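Local coordinates for fiber protein (Human adenovirus 14, PDB 3F0Y) that forms the trimeric knob at the end of the adenovirus fiber and probably engages the cellular receptor CD46, at residues A[39-44]-A[78-83]; A[43-48]-A[201-206]; A[90-95]-A[167-172]. All coordinates share one frame; numbering follows the deposited sequence. Where two conformers were deposited one is given.

Overall arrangement
Contact 1 bridges the two antiparallel sheets of the knob, contact 2 stays with one of them, and contact 3 joins a loop to the start of strand 171-180 in the other. Contacts 1 and 2 both start from strand 39-48, whose residues Leu43 and Thr44 they share; their centres are 13 Å apart. Contact 2 reaches past strand 51-60 to strand 199-204 and the residues just after it. Contact 3 lies about 10 Å, centre to centre, from contact 1 and borders it directly: Glu79 O and Ser94 N are 2.8 Å apart, a probable hydrogen bond. Contacts 2 and 3, with centres 18 Å apart, meet through Glu206 OE2 and Tyr171 OH, 2.7 Å apart and probably hydrogen-bonded.

Contact 1. Residues A[39-44]-A[78-83]; sequences CKLILT and AELFFD
Leu41 and Leu43 both hold CG anti to the backbone N (chi1 near 180°), whereas Leu80 has CG anti to its carbonyl carbon (chi1 -49°), and these torsions bring the three isobutyl groups together between the two sheets of the knob's beta-sandwich. Strand 39-44 belongs to one sheet and strand 78-82 to the other. Their axes come within 10.6 Å and cross at -57°, so the meeting is one of side chains across an interior and not of paired backbones. Leu80 divides its two methyl groups between the two leucines of the opposing strand. Its CD2 lies 3.9 Å from Leu41 CD2, the two side chains passing each other at a slant, while its CD1 branch goes to Leu43. Leu41 CD2 also reaches Ala78 CB at 4.3 Å, so one methyl touches two successive inward-facing residues of strand 78-82.

All four residues are buried and the contact between them is wholly apolar. Trp177 of strand 171-180 packs on both Leu41 and Ala78, and Val56 of strand 51-60 touches Leu41 and Leu43, which extends the same core into the neighbouring strands of each sheet. The packing is tightest at the Leu43 end, where the methyl carbons Leu43 CD2 and Leu80 CD1 stand tip to tip, only 3.4 Å apart, closer than usual van der Waals contact.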
# COMPACT_ATOMS: atom_id res chain seq x y z
N CYS A 39 -15.00 -18.95 9.48
CA CYS A 39 -14.83 -17.96 8.41
C CYS A 39 -13.82 -18.41 7.36
O CYS A 39 -13.11 -19.40 7.54
CB CYS A 39 -14.39 -16.62 8.99
SG CYS A 39 -12.72 -16.63 9.68
N LYS A 40 -13.79 -17.67 6.25
CA LYS A 40 -12.77 -17.86 5.23
C LYS A 40 -11.73 -16.76 5.38
O LYS A 40 -12.04 -15.58 5.23
CB LYS A 40 -13.39 -17.77 3.83
CG LYS A 40 -14.55 -18.72 3.59
CD LYS A 40 -15.20 -18.44 2.24
CE LYS A 40 -16.48 -19.23 2.06
NZ LYS A 40 -17.02 -19.10 0.68
N LEU A 41 -10.50 -17.15 5.71
CA LEU A 41 -9.37 -16.22 5.71
C LEU A 41 -8.78 -16.23 4.31
O LEU A 41 -8.32 -17.27 3.84
CB LEU A 41 -8.32 -16.63 6.74
CG LEU A 41 -7.08 -15.72 6.86
CD1 LEU A 41 -7.47 -14.35 7.41
CD2 LEU A 41 -6.03 -16.37 7.74
N ILE A 42 -8.82 -15.08 3.64
CA ILE A 42 -8.20 -14.92 2.34
C ILE A 42 -6.86 -14.23 2.57
O ILE A 42 -6.80 -13.07 2.96
CB ILE A 42 -9.07 -14.08 1.38
CG1 ILE A 42 -10.52 -14.58 1.37
CG2 ILE A 42 -8.49 -14.11 -0.03
CD1 ILE A 42 -10.67 -16.03 0.96
N LEU A 43 -5.77 -14.98 2.36
CA LEU A 43 -4.43 -14.47 2.57
C LEU A 43 -3.58 -14.74 1.34
O LEU A 43 -3.52 -15.87 0.86
CB LEU A 43 -3.78 -15.13 3.79
CG LEU A 43 -2.36 -14.68 4.13
CD1 LEU A 43 -2.34 -13.19 4.46
CD2 LEU A 43 -1.79 -15.50 5.27
N THR A 44 -2.94 -13.70 0.82
CA THR A 44 -2.05 -13.81 -0.33
C THR A 44 -0.72 -13.15 0.01
O THR A 44 -0.67 -11.96 0.31
CB THR A 44 -2.66 -13.13 -1.57
OG1 THR A 44 -3.98 -13.64 -1.80
CG2 THR A 44 -1.79 -13.37 -2.80
N ALA A 78 -6.34 -13.31 13.72
CA ALA A 78 -5.88 -14.46 12.96
C ALA A 78 -4.42 -14.67 13.33
O ALA A 78 -3.56 -13.87 12.96
CB ALA A 78 -6.03 -14.22 11.47
N GLU A 79 -4.15 -15.74 14.08
CA GLU A 79 -2.79 -16.10 14.48
C GLU A 79 -2.27 -17.17 13.54
O GLU A 79 -2.83 -18.25 13.45
CB GLU A 79 -2.78 -16.63 15.91
CG GLU A 79 -3.13 -15.61 16.98
CD GLU A 79 -2.92 -16.15 18.38
OE1 GLU A 79 -3.42 -17.25 18.67
OE2 GLU A 79 -2.26 -15.47 19.19
N LEU A 80 -1.18 -16.85 12.84
CA LEU A 80 -0.58 -17.77 11.88
C LEU A 80 0.81 -18.15 12.35
O LEU A 80 1.70 -17.30 12.43
CB LEU A 80 -0.52 -17.14 10.49
CG LEU A 80 -1.81 -16.50 9.97
CD1 LEU A 80 -1.58 -15.91 8.59
CD2 LEU A 80 -2.96 -17.50 9.95
N PHE A 81 0.99 -19.43 12.68
CA PHE A 81 2.27 -19.95 13.16
C PHE A 81 2.87 -20.86 12.10
O PHE A 81 2.17 -21.67 11.50
CB PHE A 81 2.07 -20.70 14.47
CG PHE A 81 1.49 -19.86 15.57
CD1 PHE A 81 0.16 -19.99 15.94
CD2 PHE A 81 2.26 -18.91 16.21
CE1 PHE A 81 -0.38 -19.20 16.94
CE2 PHE A 81 1.73 -18.12 17.22
CZ PHE A 81 0.41 -18.26 17.59
N PHE A 82 4.18 -20.71 11.89
CA PHE A 82 4.89 -21.47 10.87
C PHE A 82 6.13 -22.13 11.48
O PHE A 82 6.77 -21.56 12.36
CB PHE A 82 5.31 -20.56 9.72
CG PHE A 82 4.17 -19.78 9.11
CD1 PHE A 82 3.76 -18.58 9.66
CD2 PHE A 82 3.52 -20.25 7.97
CE1 PHE A 82 2.71 -17.86 9.10
CE2 PHE A 82 2.47 -19.53 7.40
CZ PHE A 82 2.07 -18.34 7.97
N ASP A 83 6.45 -23.33 11.00
CA ASP A 83 7.65 -24.04 11.46
C ASP A 83 8.91 -23.50 10.77
O ASP A 83 8.83 -22.60 9.94
CB ASP A 83 7.49 -25.56 11.26
CG ASP A 83 7.32 -25.96 9.80
OD1 ASP A 83 7.77 -25.23 8.90
OD2 ASP A 83 6.73 -27.03 9.56

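Contact 2. Residues A[43-48]-A[201-206]; sequences LTLVKT and FYYIRE
Leu45 meets the phenol end of Tyr203 with both of its methyl groups, the two side chains crossing at about a right angle. CD2 is 3.7 Å from Tyr203 OH and CD1 is 4.0 Å from that same oxygen. Tyr203 CG sits between its backbone N and carbonyl carbon (chi1 61°), and from there the ring carries its hydroxyl across to strand 39-48. Tyr203 lies on strand 199-204 of the same antiparallel sheet, with strand 51-60 between, and Arg205 just beyond its end; Val52 of strand 51-60 touches both. The hydroxyl is hydrogen-bonded to Phe118 O beside the leucine methyls.

Two residues on, Lys47 CG lies over one face of the Arg205 guanidinium, toward its rim and 4.1 Å from Arg205 NE, the side chains again crossing at about a right angle. The lysine chain extends beyond CG to hydrogen bonds from NZ to Ser117 OG and Asn114 O, while Arg205 NE is hydrogen-bonded to Gly49 O. Lys47 NZ and Arg205 NH1 remain 5.0 Å apart; the like charges would be expected to repel, a cost these oxygens and a weak, long ion pair from Arg205 NH2 to Asp12 OD2 of the third subunit may ease.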
# COMPACT_ATOMS: atom_id res chain seq x y z
N LEU A 43 -5.77 -14.98 2.36
CA LEU A 43 -4.43 -14.47 2.57
C LEU A 43 -3.58 -14.74 1.34
O LEU A 43 -3.52 -15.87 0.86
CB LEU A 43 -3.78 -15.13 3.79
CG LEU A 43 -2.36 -14.68 4.13
CD1 LEU A 43 -2.34 -13.19 4.46
CD2 LEU A 43 -1.79 -15.50 5.27
N THR A 44 -2.94 -13.70 0.82
CA THR A 44 -2.05 -13.81 -0.33
C THR A 44 -0.72 -13.15 0.01
O THR A 44 -0.67 -11.96 0.31
CB THR A 44 -2.66 -13.13 -1.57
OG1 THR A 44 -3.98 -13.64 -1.80
CG2 THR A 44 -1.79 -13.37 -2.80
N LEU A 45 0.34 -13.95 -0.01
CA LEU A 45 1.70 -13.47 0.22
C LEU A 45 2.45 -13.51 -1.10
O LEU A 45 2.62 -14.58 -1.68
CB LEU A 45 2.42 -14.34 1.25
CG LEU A 45 1.71 -14.54 2.59
CD1 LEU A 45 2.46 -15.57 3.42
CD2 LEU A 45 1.59 -13.22 3.34
N VAL A 46 2.88 -12.35 -1.58
CA VAL A 46 3.62 -12.26 -2.83
C VAL A 46 5.04 -11.76 -2.59
O VAL A 46 5.24 -10.75 -1.91
CB VAL A 46 2.93 -11.33 -3.84
CG1 VAL A 46 3.72 -11.28 -5.14
CG2 VAL A 46 1.50 -11.80 -4.09
N LYS A 47 6.01 -12.48 -3.14
CA LYS A 47 7.42 -12.08 -3.05
C LYS A 47 7.67 -10.88 -3.96
O LYS A 47 7.49 -10.97 -5.17
CB LYS A 47 8.34 -13.23 -3.44
CG LYS A 47 8.48 -14.27 -2.35
CD LYS A 47 9.20 -15.50 -2.85
CE LYS A 47 9.61 -16.38 -1.69
NZ LYS A 47 10.15 -17.68 -2.13
N THR A 48 8.09 -9.77 -3.36
CA THR A 48 8.35 -8.53 -4.09
C THR A 48 9.70 -7.96 -3.67
O THR A 48 9.79 -7.12 -2.77
CB THR A 48 7.23 -7.50 -3.83
OG1 THR A 48 7.11 -7.25 -2.43
CG2 THR A 48 5.90 -8.01 -4.36
N PHE A 201 -0.28 -5.13 3.55
CA PHE A 201 0.87 -4.66 4.29
C PHE A 201 2.14 -5.32 3.77
O PHE A 201 2.08 -6.29 3.01
CB PHE A 201 0.71 -4.89 5.80
CG PHE A 201 0.60 -6.33 6.20
CD1 PHE A 201 1.69 -7.01 6.72
CD2 PHE A 201 -0.61 -7.01 6.09
CE1 PHE A 201 1.58 -8.34 7.11
CE2 PHE A 201 -0.73 -8.33 6.47
CZ PHE A 201 0.37 -9.00 6.98
N TYR A 202 3.27 -4.76 4.18
CA TYR A 202 4.57 -5.19 3.68
C TYR A 202 5.50 -5.51 4.84
O TYR A 202 5.43 -4.90 5.90
CB TYR A 202 5.18 -4.10 2.79
CG TYR A 202 4.18 -3.51 1.83
CD1 TYR A 202 4.15 -3.91 0.49
CD2 TYR A 202 3.24 -2.57 2.25
CE1 TYR A 202 3.22 -3.37 -0.39
CE2 TYR A 202 2.32 -2.03 1.38
CZ TYR A 202 2.31 -2.43 0.07
OH TYR A 202 1.39 -1.89 -0.79
N TYR A 203 6.37 -6.50 4.63
CA TYR A 203 7.37 -6.83 5.61
C TYR A 203 8.62 -7.39 4.95
O TYR A 203 8.55 -7.96 3.86
CB TYR A 203 6.82 -7.77 6.69
CG TYR A 203 6.32 -9.12 6.22
CD1 TYR A 203 7.20 -10.16 5.94
CD2 TYR A 203 4.95 -9.37 6.11
CE1 TYR A 203 6.74 -11.40 5.53
CE2 TYR A 203 4.48 -10.62 5.71
CZ TYR A 203 5.38 -11.63 5.42
OH TYR A 203 4.92 -12.86 5.02
N ILE A 204 9.75 -7.21 5.62
CA ILE A 204 11.03 -7.69 5.13
C ILE A 204 11.05 -9.20 5.29
O ILE A 204 10.82 -9.72 6.38
CB ILE A 204 12.21 -7.06 5.90
CG1 ILE A 204 12.24 -5.55 5.66
CG2 ILE A 204 13.52 -7.69 5.46
CD1 ILE A 204 13.18 -4.81 6.59
N ARG A 205 11.31 -9.91 4.20
CA ARG A 205 11.18 -11.36 4.23
C ARG A 205 12.46 -12.07 4.67
O ARG A 205 13.57 -11.56 4.49
CB ARG A 205 10.66 -11.90 2.90
CG ARG A 205 11.50 -11.65 1.67
CD ARG A 205 10.69 -12.00 0.43
NE ARG A 205 11.43 -11.90 -0.83
CZ ARG A 205 12.38 -12.74 -1.21
NH1 ARG A 205 12.75 -13.76 -0.45
NH2 ARG A 205 12.99 -12.56 -2.38
N GLU A 206 12.26 -13.24 5.27
CA GLU A 206 13.34 -14.12 5.69
C GLU A 206 14.05 -14.63 4.44
O GLU A 206 13.48 -14.65 3.35
CB GLU A 206 12.74 -15.28 6.49
CG GLU A 206 13.71 -16.32 7.05
CD GLU A 206 14.35 -15.91 8.36
OE1 GLU A 206 14.41 -14.71 8.68
OE2 GLU A 206 14.82 -16.82 9.08

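Contact 3. Residues A[90-95]-A[167-172]; sequences TSLSSL and ADTSYC
The van der Waals contact is made by Leu92, which meets Thr169 obliquely and sets one methyl, CD1, against the threonine's hydroxyl. The distance from Leu92 CD1 to Thr169 OG1 is 3.4 Å. Leu92 CG is anti to the carbonyl carbon (chi1 -61°), an orientation that carries the isobutyl group across to segment 167-172. The methyl CD1 also comes within 4.3 Å of Asp168 OD1, a looser approach at the margin of the contact. Phe81 of strand 73-82 packs on both Leu92 and Thr169 and so joins the two loops to the sheet.

The contact links the loop that follows strand 73-82 to the entry of strand 171-180, its neighbour in one antiparallel sheet of the knob. At that entry Ser170 and Tyr171 both face Phe82, forming a classic beta bulge just after Thr169.

Polar groups are satisfied unevenly. Asp168 OD1 forms a salt bridge with Arg166 NE, and the side chain of Arg166 also touches Leu92. In the leucine's own loop, Ser93 OG hydrogen-bonds to Phe81 N and to Leu89 O, tying segment 90-95 to strand 73-82. Thr169 OG1, by contrast, is buried against the leucine methyl and has no polar partner in the model.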
# COMPACT_ATOMS: atom_id res chain seq x y z
N THR A 90 -1.10 -25.86 11.45
CA THR A 90 -2.55 -25.68 11.45
C THR A 90 -3.19 -25.87 12.83
O THR A 90 -4.19 -25.22 13.14
CB THR A 90 -3.24 -26.64 10.45
OG1 THR A 90 -2.97 -28.00 10.82
CG2 THR A 90 -2.76 -26.38 9.03
N SER A 91 -2.62 -26.76 13.64
CA SER A 91 -3.15 -27.03 14.98
C SER A 91 -3.03 -25.81 15.90
O SER A 91 -3.92 -25.57 16.72
CB SER A 91 -2.44 -28.23 15.61
OG SER A 91 -1.06 -27.99 15.75
N LEU A 92 -1.95 -25.06 15.76
CA LEU A 92 -1.72 -23.86 16.57
C LEU A 92 -2.37 -22.61 15.98
O LEU A 92 -2.64 -21.65 16.69
CB LEU A 92 -0.23 -23.60 16.74
CG LEU A 92 0.61 -24.67 17.44
CD1 LEU A 92 2.09 -24.34 17.30
CD2 LEU A 92 0.22 -24.80 18.91
N SER A 93 -2.61 -22.63 14.67
CA SER A 93 -3.02 -21.43 13.94
C SER A 93 -4.52 -21.32 13.76
O SER A 93 -5.24 -22.32 13.83
CB SER A 93 -2.35 -21.41 12.56
OG SER A 93 -0.94 -21.44 12.69
N SER A 94 -4.99 -20.10 13.53
CA SER A 94 -6.39 -19.84 13.21
C SER A 94 -6.74 -20.46 11.86
O SER A 94 -7.80 -21.07 11.70
CB SER A 94 -6.66 -18.34 13.17
OG SER A 94 -6.19 -17.71 14.35
N LEU A 95 -5.84 -20.30 10.89
CA LEU A 95 -5.98 -20.90 9.57
C LEU A 95 -5.68 -22.39 9.67
O LEU A 95 -4.62 -22.79 10.14
CB LEU A 95 -5.02 -20.24 8.58
CG LEU A 95 -5.05 -20.72 7.12
CD1 LEU A 95 -6.40 -20.48 6.47
CD2 LEU A 95 -3.95 -20.03 6.33
N ALA A 167 7.84 -24.72 20.79
CA ALA A 167 9.24 -24.85 20.37
C ALA A 167 9.43 -24.87 18.85
O ALA A 167 10.44 -24.38 18.34
CB ALA A 167 9.88 -26.09 20.99
N ASP A 168 8.46 -25.44 18.14
CA ASP A 168 8.54 -25.56 16.68
C ASP A 168 7.96 -24.36 15.92
O ASP A 168 7.89 -24.39 14.70
CB ASP A 168 7.87 -26.86 16.21
CG ASP A 168 6.39 -26.90 16.54
OD1 ASP A 168 5.95 -26.12 17.41
OD2 ASP A 168 5.67 -27.72 15.93
N THR A 169 7.52 -23.33 16.64
CA THR A 169 7.00 -22.12 16.01
C THR A 169 8.14 -21.14 15.72
O THR A 169 8.57 -20.40 16.61
CB THR A 169 5.93 -21.43 16.89
OG1 THR A 169 4.84 -22.34 17.11
CG2 THR A 169 5.42 -20.17 16.22
N SER A 170 8.62 -21.16 14.48
CA SER A 170 9.77 -20.34 14.08
C SER A 170 9.37 -18.97 13.53
O SER A 170 10.17 -18.04 13.56
CB SER A 170 10.60 -21.08 13.03
OG SER A 170 11.05 -22.33 13.53
N TYR A 171 8.15 -18.86 13.01
CA TYR A 171 7.64 -17.59 12.48
C TYR A 171 6.18 -17.38 12.86
O TYR A 171 5.42 -18.34 12.95
CB TYR A 171 7.79 -17.54 10.96
CG TYR A 171 9.19 -17.88 10.49
CD1 TYR A 171 9.51 -19.17 10.08
CD2 TYR A 171 10.19 -16.92 10.48
CE1 TYR A 171 10.79 -19.49 9.66
CE2 TYR A 171 11.47 -17.23 10.07
CZ TYR A 171 11.77 -18.51 9.66
OH TYR A 171 13.04 -18.82 9.24
N CYS A 172 5.81 -16.12 13.08
CA CYS A 172 4.44 -15.77 13.46
C CYS A 172 3.93 -14.55 12.71
O CYS A 172 4.67 -13.58 12.50
CB CYS A 172 4.35 -15.48 14.96
SG CYS A 172 5.16 -16.69 16.01